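Local coordinates for bacterial leucyl aminopeptidase (Legionella pneumophila, PDB 6ESL), which is a zinc aminopeptidase of family M28 that probably removes N-terminal residues, leucine among them, from peptides, and contributes, redundantly with an acyltransferase, to nutrient acquisition during infection of amoebas, at residues 204-209 with 281-286; 229-234 with 250-255; 298-303 with 346-351. All coordinates share one frame; numbering follows the deposited sequence.

Contact 1: residues 204-209 with 281-286. With ZN (zinc ion), chain F.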
# COMPACT_ATOMS: atom_id res chain seq x y z
N ILE B 204 -17.50 -9.70 -7.98
CA ILE B 204 -16.66 -8.57 -8.30
C ILE B 204 -17.62 -7.40 -8.39
O ILE B 204 -18.56 -7.45 -9.13
CB ILE B 204 -15.98 -8.71 -9.66
CG1 ILE B 204 -14.96 -9.82 -9.67
CG2 ILE B 204 -15.30 -7.44 -10.06
CD1 ILE B 204 -14.13 -9.94 -8.42
N VAL B 205 -17.36 -6.33 -7.68
CA VAL B 205 -18.26 -5.19 -7.68
C VAL B 205 -17.63 -3.89 -8.21
O VAL B 205 -16.55 -3.57 -7.83
CB VAL B 205 -18.77 -4.92 -6.27
CG1 VAL B 205 -19.65 -3.72 -6.21
CG2 VAL B 205 -19.38 -6.13 -5.62
N ILE B 206 -18.32 -3.17 -9.09
CA ILE B 206 -17.88 -1.91 -9.62
C ILE B 206 -18.94 -0.90 -9.30
O ILE B 206 -20.05 -1.06 -9.70
CB ILE B 206 -17.68 -1.98 -11.13
CG1 ILE B 206 -16.56 -2.92 -11.50
CG2 ILE B 206 -17.38 -0.63 -11.71
CD1 ILE B 206 -17.03 -4.27 -11.94
N GLY B 207 -18.57 0.19 -8.64
CA GLY B 207 -19.53 1.18 -8.23
C GLY B 207 -19.22 2.61 -8.53
O GLY B 207 -18.06 2.96 -8.85
N ALA B 208 -20.23 3.44 -8.30
CA ALA B 208 -20.19 4.90 -8.41
C ALA B 208 -21.43 5.39 -7.64
O ALA B 208 -22.36 4.59 -7.41
CB ALA B 208 -20.33 5.30 -9.90
N HIS B 209 -21.54 6.65 -7.37
CA HIS B 209 -22.68 7.20 -6.70
C HIS B 209 -23.45 8.09 -7.65
O HIS B 209 -22.88 8.80 -8.37
CB HIS B 209 -22.37 7.84 -5.35
CG HIS B 209 -21.62 9.11 -5.37
ND1 HIS B 209 -22.22 10.33 -5.35
CD2 HIS B 209 -20.30 9.35 -5.31
CE1 HIS B 209 -21.30 11.27 -5.31
NE2 HIS B 209 -20.14 10.69 -5.30
N VAL B 281 -14.33 -2.07 -6.53
CA VAL B 281 -13.71 -0.82 -6.89
C VAL B 281 -14.80 0.27 -6.87
O VAL B 281 -16.01 -0.01 -7.17
CB VAL B 281 -12.96 -0.90 -8.26
CG1 VAL B 281 -13.89 -1.29 -9.38
CG2 VAL B 281 -12.20 0.37 -8.62
N GLN B 282 -14.38 1.47 -6.52
CA GLN B 282 -15.23 2.63 -6.52
C GLN B 282 -14.70 3.68 -7.51
O GLN B 282 -13.51 4.07 -7.48
CB GLN B 282 -15.30 3.21 -5.11
CG GLN B 282 -15.98 4.56 -4.92
CD GLN B 282 -17.47 4.51 -5.13
OE1 GLN B 282 -18.05 3.45 -5.42
NE2 GLN B 282 -18.14 5.66 -4.89
N PHE B 283 -15.62 4.16 -8.34
CA PHE B 283 -15.36 5.30 -9.26
C PHE B 283 -16.11 6.54 -8.83
O PHE B 283 -17.38 6.63 -9.01
CB PHE B 283 -15.67 4.90 -10.69
CG PHE B 283 -14.77 3.85 -11.22
CD1 PHE B 283 -13.55 4.19 -11.83
CD2 PHE B 283 -15.07 2.54 -11.10
CE1 PHE B 283 -12.67 3.21 -12.29
CE2 PHE B 283 -14.25 1.57 -11.60
CZ PHE B 283 -13.00 1.92 -12.13
N ASP B 284 -15.35 7.40 -8.16
CA ASP B 284 -15.83 8.68 -7.71
C ASP B 284 -14.89 9.74 -8.27
O ASP B 284 -13.78 9.93 -7.78
CB ASP B 284 -15.84 8.74 -6.18
CG ASP B 284 -16.35 10.07 -5.65
OD1 ASP B 284 -16.70 10.94 -6.48
OD2 ASP B 284 -16.40 10.24 -4.42
N MET B 285 -15.38 10.41 -9.30
CA MET B 285 -14.71 11.51 -9.96
C MET B 285 -13.64 10.93 -10.90
O MET B 285 -12.54 10.46 -10.51
CB MET B 285 -14.19 12.63 -9.05
CG MET B 285 -15.22 13.11 -8.08
SD MET B 285 -14.74 14.44 -7.01
CE MET B 285 -13.26 13.82 -6.23
N THR B 286 -14.01 10.94 -12.17
CA THR B 286 -13.19 10.33 -13.24
C THR B 286 -12.87 11.28 -14.41
O THR B 286 -12.29 10.86 -15.43
CB THR B 286 -13.93 9.12 -13.84
OG1 THR B 286 -15.11 9.52 -14.51
CG2 THR B 286 -14.19 8.04 -12.80
ZN ZN F . -18.32 11.82 -4.97
O HOH W 1 -16.43 12.82 -4.50
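I206 lies beside V281 and F283, its CG1 3.8 Å from V281 CG1 and its CG2 3.8 Å from F283 CE2. All three residues are buried at a parallel strand pair in the central mixed sheet of this M28 zinc peptidase. The parallel assignment rests on end-to-end directions 11° apart and a three-bond ladder: V281 N gives its hydrogen to V205 O, G207 N to V281 O and F283 N to G207 O. The last is the shortest at 2.8 Å.

On the opposite face of the sheet, Q282 folds back at chi2 (69°) and lays OE1 against the backbone of G207, 3.4 Å from its C, while NE2 is hydrogen-bonded to S334 OG. G207 has no side chain on this face, where OE1 of Q282 lies.

Zinc ligands follow: H209 at the end of its strand, D284 in the loop beyond the other. H209 and D284 approach with ring and carboxylate planes 87° apart, D284 CG lying in plane at the ring edge. D211 receives a hydrogen bond from H209 ND1, a second-shell contact that would hold the ring's rotation; S334 OG similarly bonds D284 OD2. D222 completes the protein ligands. H209 NE2 binds the zinc at 2.2 Å. D284 chelates the same zinc ion through OD1 at 2.4 Å and OD2 at 2.5 Å.

Contact 2: residues 229-234 with 250-255; sequences SIMEAA and FIWYAA
With chi1 at 70°, I230 sends CG1 between its backbone N and carbonyl carbon, and the extended chi2 carries CD1 onto the indole of W252. This is helix-on-sheet packing inside a beta-alpha-beta unit: helix 220-239 is the connection between strands 203-209 and 248-253. Its local axis passes 9.4 Å from that of strand 250-253, and their directions differ by 157°, close to antiparallel, as expected when a helix returns the chain between parallel strands.

I230 and W252 slide past one another in opposite directions. I230 CD1 sits 3.8 Å from the centroid of the W252 five-membered ring and over its face, a CH-pi contact displaced toward the rim. M231 reaches the benzo part of the same indole from another direction, crossing it at about a right angle. Bends at chi2 and chi3 curl its thioether back, bringing M231 CE to 3.5 Å from W252 CZ2; SD makes an oblique Met-aromatic contact, 4.8 Å from the six-membered ring centroid. The indole's polar edge is tied to the same helix, since NE1 donates to the carbonyl of S227, and L160 of helix 151-170 packs on both W252 and M231.

Two residues earlier in the strand, F250 presents its ring to the next helical turn, with A233 CB 4.1 Å from F250 CE2. A234 makes a CH-pi contact over the ring face: its CB stands 3.8 Å from the F250 ring centroid, 5° off the normal.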
# COMPACT_ATOMS: atom_id res chain seq x y z
N SER B 229 -18.72 6.67 -16.67
CA SER B 229 -17.64 5.74 -16.95
C SER B 229 -18.04 4.30 -16.65
O SER B 229 -17.70 3.44 -17.43
CB SER B 229 -16.35 6.11 -16.14
OG SER B 229 -15.75 7.33 -16.50
N ILE B 230 -18.68 4.01 -15.50
CA ILE B 230 -19.02 2.60 -15.22
C ILE B 230 -20.21 2.11 -16.08
O ILE B 230 -20.31 0.91 -16.36
CB ILE B 230 -19.23 2.24 -13.73
CG1 ILE B 230 -20.49 2.86 -13.21
CG2 ILE B 230 -17.98 2.64 -12.90
CD1 ILE B 230 -20.90 2.22 -11.90
N MET B 231 -21.08 3.02 -16.52
CA MET B 231 -22.19 2.63 -17.43
C MET B 231 -21.63 2.11 -18.74
O MET B 231 -22.15 1.14 -19.28
CB MET B 231 -23.18 3.77 -17.66
CG MET B 231 -24.42 3.38 -18.58
SD MET B 231 -25.42 2.12 -17.75
CE MET B 231 -26.25 3.19 -16.57
N GLU B 232 -20.57 2.75 -19.26
CA GLU B 232 -19.98 2.34 -20.54
C GLU B 232 -19.21 1.04 -20.35
O GLU B 232 -19.27 0.18 -21.18
CB GLU B 232 -19.15 3.45 -21.18
CG GLU B 232 -18.36 2.98 -22.37
CD GLU B 232 -19.17 2.50 -23.58
OE1 GLU B 232 -20.41 2.68 -23.61
OE2 GLU B 232 -18.52 1.90 -24.47
N ALA B 233 -18.56 0.87 -19.20
CA ALA B 233 -17.91 -0.42 -18.94
C ALA B 233 -18.96 -1.58 -18.85
O ALA B 233 -18.71 -2.70 -19.32
CB ALA B 233 -17.08 -0.35 -17.66
N ALA B 234 -20.11 -1.30 -18.22
CA ALA B 234 -21.19 -2.29 -18.11
C ALA B 234 -21.64 -2.69 -19.54
O ALA B 234 -21.76 -3.87 -19.84
CB ALA B 234 -22.42 -1.76 -17.33
N PHE B 250 -22.52 -4.22 -11.17
CA PHE B 250 -22.46 -2.80 -11.34
C PHE B 250 -23.46 -2.09 -10.46
O PHE B 250 -24.62 -2.35 -10.51
CB PHE B 250 -22.58 -2.34 -12.82
CG PHE B 250 -21.40 -2.74 -13.65
CD1 PHE B 250 -21.39 -4.03 -14.25
CD2 PHE B 250 -20.33 -1.85 -13.92
CE1 PHE B 250 -20.29 -4.40 -15.06
CE2 PHE B 250 -19.25 -2.21 -14.73
CZ PHE B 250 -19.22 -3.48 -15.27
N ILE B 251 -22.97 -1.15 -9.61
CA ILE B 251 -23.82 -0.57 -8.61
C ILE B 251 -23.74 0.93 -8.65
O ILE B 251 -22.64 1.47 -8.61
CB ILE B 251 -23.42 -1.10 -7.19
CG1 ILE B 251 -23.36 -2.62 -7.21
CG2 ILE B 251 -24.42 -0.59 -6.15
CD1 ILE B 251 -23.29 -3.35 -5.88
N TRP B 252 -24.89 1.61 -8.63
CA TRP B 252 -24.96 3.02 -8.50
C TRP B 252 -25.59 3.34 -7.14
O TRP B 252 -26.78 3.13 -6.95
CB TRP B 252 -25.71 3.68 -9.59
CG TRP B 252 -25.02 3.58 -11.00
CD1 TRP B 252 -24.27 4.53 -11.60
CD2 TRP B 252 -25.01 2.45 -11.89
NE1 TRP B 252 -23.80 4.08 -12.81
CE2 TRP B 252 -24.24 2.81 -13.01
CE3 TRP B 252 -25.56 1.14 -11.84
CZ2 TRP B 252 -24.05 1.93 -14.12
CZ3 TRP B 252 -25.32 0.27 -12.95
CH2 TRP B 252 -24.59 0.67 -14.05
N TYR B 253 -24.79 3.87 -6.20
CA TYR B 253 -25.28 4.05 -4.88
C TYR B 253 -26.08 5.34 -4.75
O TYR B 253 -25.70 6.32 -5.31
CB TYR B 253 -24.08 4.14 -3.87
CG TYR B 253 -23.15 3.01 -3.97
CD1 TYR B 253 -23.51 1.73 -3.44
CD2 TYR B 253 -21.89 3.17 -4.53
CE1 TYR B 253 -22.59 0.68 -3.45
CE2 TYR B 253 -21.01 2.09 -4.65
CZ TYR B 253 -21.36 0.87 -4.10
OH TYR B 253 -20.47 -0.15 -4.18
N ALA B 254 -27.14 5.30 -3.96
CA ALA B 254 -27.88 6.46 -3.54
C ALA B 254 -27.16 7.16 -2.38
O ALA B 254 -26.43 6.50 -1.61
CB ALA B 254 -29.25 6.00 -3.02
N ALA B 255 -27.41 8.47 -2.25
CA ALA B 255 -27.19 9.15 -1.02
C ALA B 255 -25.74 9.06 -0.48
O ALA B 255 -25.51 9.04 0.74
CB ALA B 255 -28.21 8.66 0.07

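Contact 3: residues 298-303 with 346-351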
# COMPACT_ATOMS: atom_id res chain seq x y z
N TRP B 298 -4.82 8.42 -9.96
CA TRP B 298 -4.46 8.44 -8.54
C TRP B 298 -5.09 7.25 -7.82
O TRP B 298 -6.26 7.01 -7.96
CB TRP B 298 -4.88 9.78 -7.93
CG TRP B 298 -4.08 10.89 -8.46
CD1 TRP B 298 -4.32 11.60 -9.65
CD2 TRP B 298 -2.91 11.50 -7.88
NE1 TRP B 298 -3.37 12.57 -9.81
CE2 TRP B 298 -2.52 12.56 -8.73
CE3 TRP B 298 -2.21 11.33 -6.69
CZ2 TRP B 298 -1.43 13.35 -8.48
CZ3 TRP B 298 -1.11 12.19 -6.42
CH2 TRP B 298 -0.76 13.18 -7.30
N VAL B 299 -4.30 6.54 -7.02
CA VAL B 299 -4.79 5.45 -6.23
C VAL B 299 -4.82 5.94 -4.80
O VAL B 299 -3.75 6.38 -4.25
CB VAL B 299 -3.89 4.19 -6.42
CG1 VAL B 299 -4.28 3.03 -5.51
CG2 VAL B 299 -4.04 3.65 -7.83
N PHE B 300 -5.99 5.87 -4.17
CA PHE B 300 -6.20 6.32 -2.82
C PHE B 300 -5.84 5.21 -1.81
O PHE B 300 -6.21 4.09 -1.94
CB PHE B 300 -7.56 6.96 -2.56
CG PHE B 300 -7.59 8.36 -3.03
CD1 PHE B 300 -7.48 8.65 -4.40
CD2 PHE B 300 -7.42 9.42 -2.16
CE1 PHE B 300 -7.32 9.97 -4.88
CE2 PHE B 300 -7.26 10.76 -2.62
CZ PHE B 300 -7.30 11.03 -3.98
N THR B 301 -4.95 5.59 -0.91
CA THR B 301 -4.41 4.67 0.08
C THR B 301 -5.09 4.62 1.45
O THR B 301 -4.72 3.78 2.28
CB THR B 301 -2.90 4.91 0.24
OG1 THR B 301 -2.69 6.21 0.82
CG2 THR B 301 -2.22 4.88 -1.13
N ASP B 302 -6.06 5.49 1.70
CA ASP B 302 -6.78 5.46 2.98
C ASP B 302 -8.15 4.78 2.74
O ASP B 302 -8.82 5.05 1.74
CB ASP B 302 -6.78 6.75 3.78
CG ASP B 302 -7.58 7.81 3.15
OD1 ASP B 302 -7.91 7.68 1.95
OD2 ASP B 302 -7.88 8.79 3.85
N TYR B 303 -8.51 3.90 3.68
CA TYR B 303 -9.75 3.10 3.69
C TYR B 303 -9.89 2.16 2.52
O TYR B 303 -10.99 1.88 2.03
CB TYR B 303 -10.98 4.00 3.87
CG TYR B 303 -10.75 4.86 5.10
CD1 TYR B 303 -11.00 4.38 6.39
CD2 TYR B 303 -10.24 6.17 5.00
CE1 TYR B 303 -10.76 5.16 7.49
CE2 TYR B 303 -10.04 6.94 6.13
CZ TYR B 303 -10.27 6.43 7.37
OH TYR B 303 -10.06 7.24 8.45
N ALA B 346 -11.36 -3.48 -1.13
CA ALA B 346 -11.94 -2.38 -1.86
C ALA B 346 -10.89 -1.38 -2.23
O ALA B 346 -9.91 -1.17 -1.48
CB ALA B 346 -13.04 -1.72 -1.05
N ALA B 347 -11.05 -0.79 -3.38
CA ALA B 347 -10.03 0.13 -3.91
C ALA B 347 -10.72 1.30 -4.59
O ALA B 347 -11.89 1.16 -5.02
CB ALA B 347 -9.13 -0.56 -4.89
N PHE B 348 -9.97 2.42 -4.70
CA PHE B 348 -10.50 3.70 -5.12
C PHE B 348 -9.43 4.45 -5.98
O PHE B 348 -8.55 5.15 -5.46
CB PHE B 348 -10.94 4.53 -3.92
CG PHE B 348 -11.45 5.91 -4.25
CD1 PHE B 348 -12.11 6.19 -5.42
CD2 PHE B 348 -11.28 6.95 -3.36
CE1 PHE B 348 -12.51 7.52 -5.71
CE2 PHE B 348 -11.72 8.26 -3.62
CZ PHE B 348 -12.39 8.53 -4.79
N PRO B 349 -9.54 4.30 -7.32
CA PRO B 349 -8.77 5.17 -8.17
C PRO B 349 -9.53 6.47 -8.46
O PRO B 349 -10.78 6.43 -8.49
CB PRO B 349 -8.67 4.36 -9.44
CG PRO B 349 -9.99 3.58 -9.49
CD PRO B 349 -10.47 3.44 -8.08
N CYS B 350 -8.82 7.58 -8.65
CA CYS B 350 -9.46 8.89 -8.77
C CYS B 350 -8.72 9.84 -9.66
O CYS B 350 -7.58 9.65 -10.02
CB CYS B 350 -9.71 9.48 -7.33
SG CYS B 350 -10.67 11.00 -7.18
N GLU B 351 -9.47 10.79 -10.14
CA GLU B 351 -9.04 11.72 -11.18
C GLU B 351 -7.91 12.65 -10.79
O GLU B 351 -7.13 13.08 -11.67
CB GLU B 351 -10.22 12.60 -11.65
CG GLU B 351 -10.79 13.48 -10.50
CD GLU B 351 -12.05 14.29 -10.82
OE1 GLU B 351 -12.75 13.91 -11.75
OE2 GLU B 351 -12.27 15.30 -10.11
O HOH W 2 -7.24 2.25 -3.81
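Strand 297-300 pairs antiparallel with strand 346-350: W298 and C350 form a hydrogen-bonded pair through W298 N to C350 O (3.0 Å) and C350 N to W298 O (2.7 Å), and F300 N then bonds to F348 O. P349, which has no N-H to give, occupies the non-hydrogen-bonded pair with V299; its CA lies 3.1 Å from W298 O in a CA-H...O contact. Past the F300 N to F348 O bond a water bridges F300 O and F348 N.

F300 and F348 point the same way from the two strands, with F300 CB 3.8 Å from F348 CD2. Their planes make an angle of 32° at a centroid distance of 5.2 Å, an oblique pair. On the same side of the F300 ring C350 approaches obliquely, its CB 3.5 Å from F300 CE1, while SG makes an oblique sulfur-aromatic contact. F348 also stacks on H336, and its side chain is about 7 Å from a zinc ion.

T301 to Y303 reach the second subunit, Y303 OH being hydrogen-bonded to G104 O of that chain. The arrangement is an antiparallel strand pair within the otherwise largely parallel part of the mixed central sheet of the M28 zinc-peptidase fold.

How the contacts relate
All three contacts involve one mixed sheet, in the strand order 248-253, 203-209, 277-282, 346-350, 297-300. Contacts 1 and 2, with centres 7 Å apart, join through I206 O to I251 N (2.9 Å) and A208 O to Y253 N (2.8 Å), both probable hydrogen bonds; F283 CD2 also packs on I230 CG2. Contacts 1 and 3, 10 Å between centres, join through Q282 N to A347 O (2.9 Å). Contacts 2 and 3 do not touch: their centres are about 17 Å apart. Contact 1 is thus the middle piece and holds zinc ligands, whereas the side chain of W252 in contact 2 lies about 12 Å from a zinc ion.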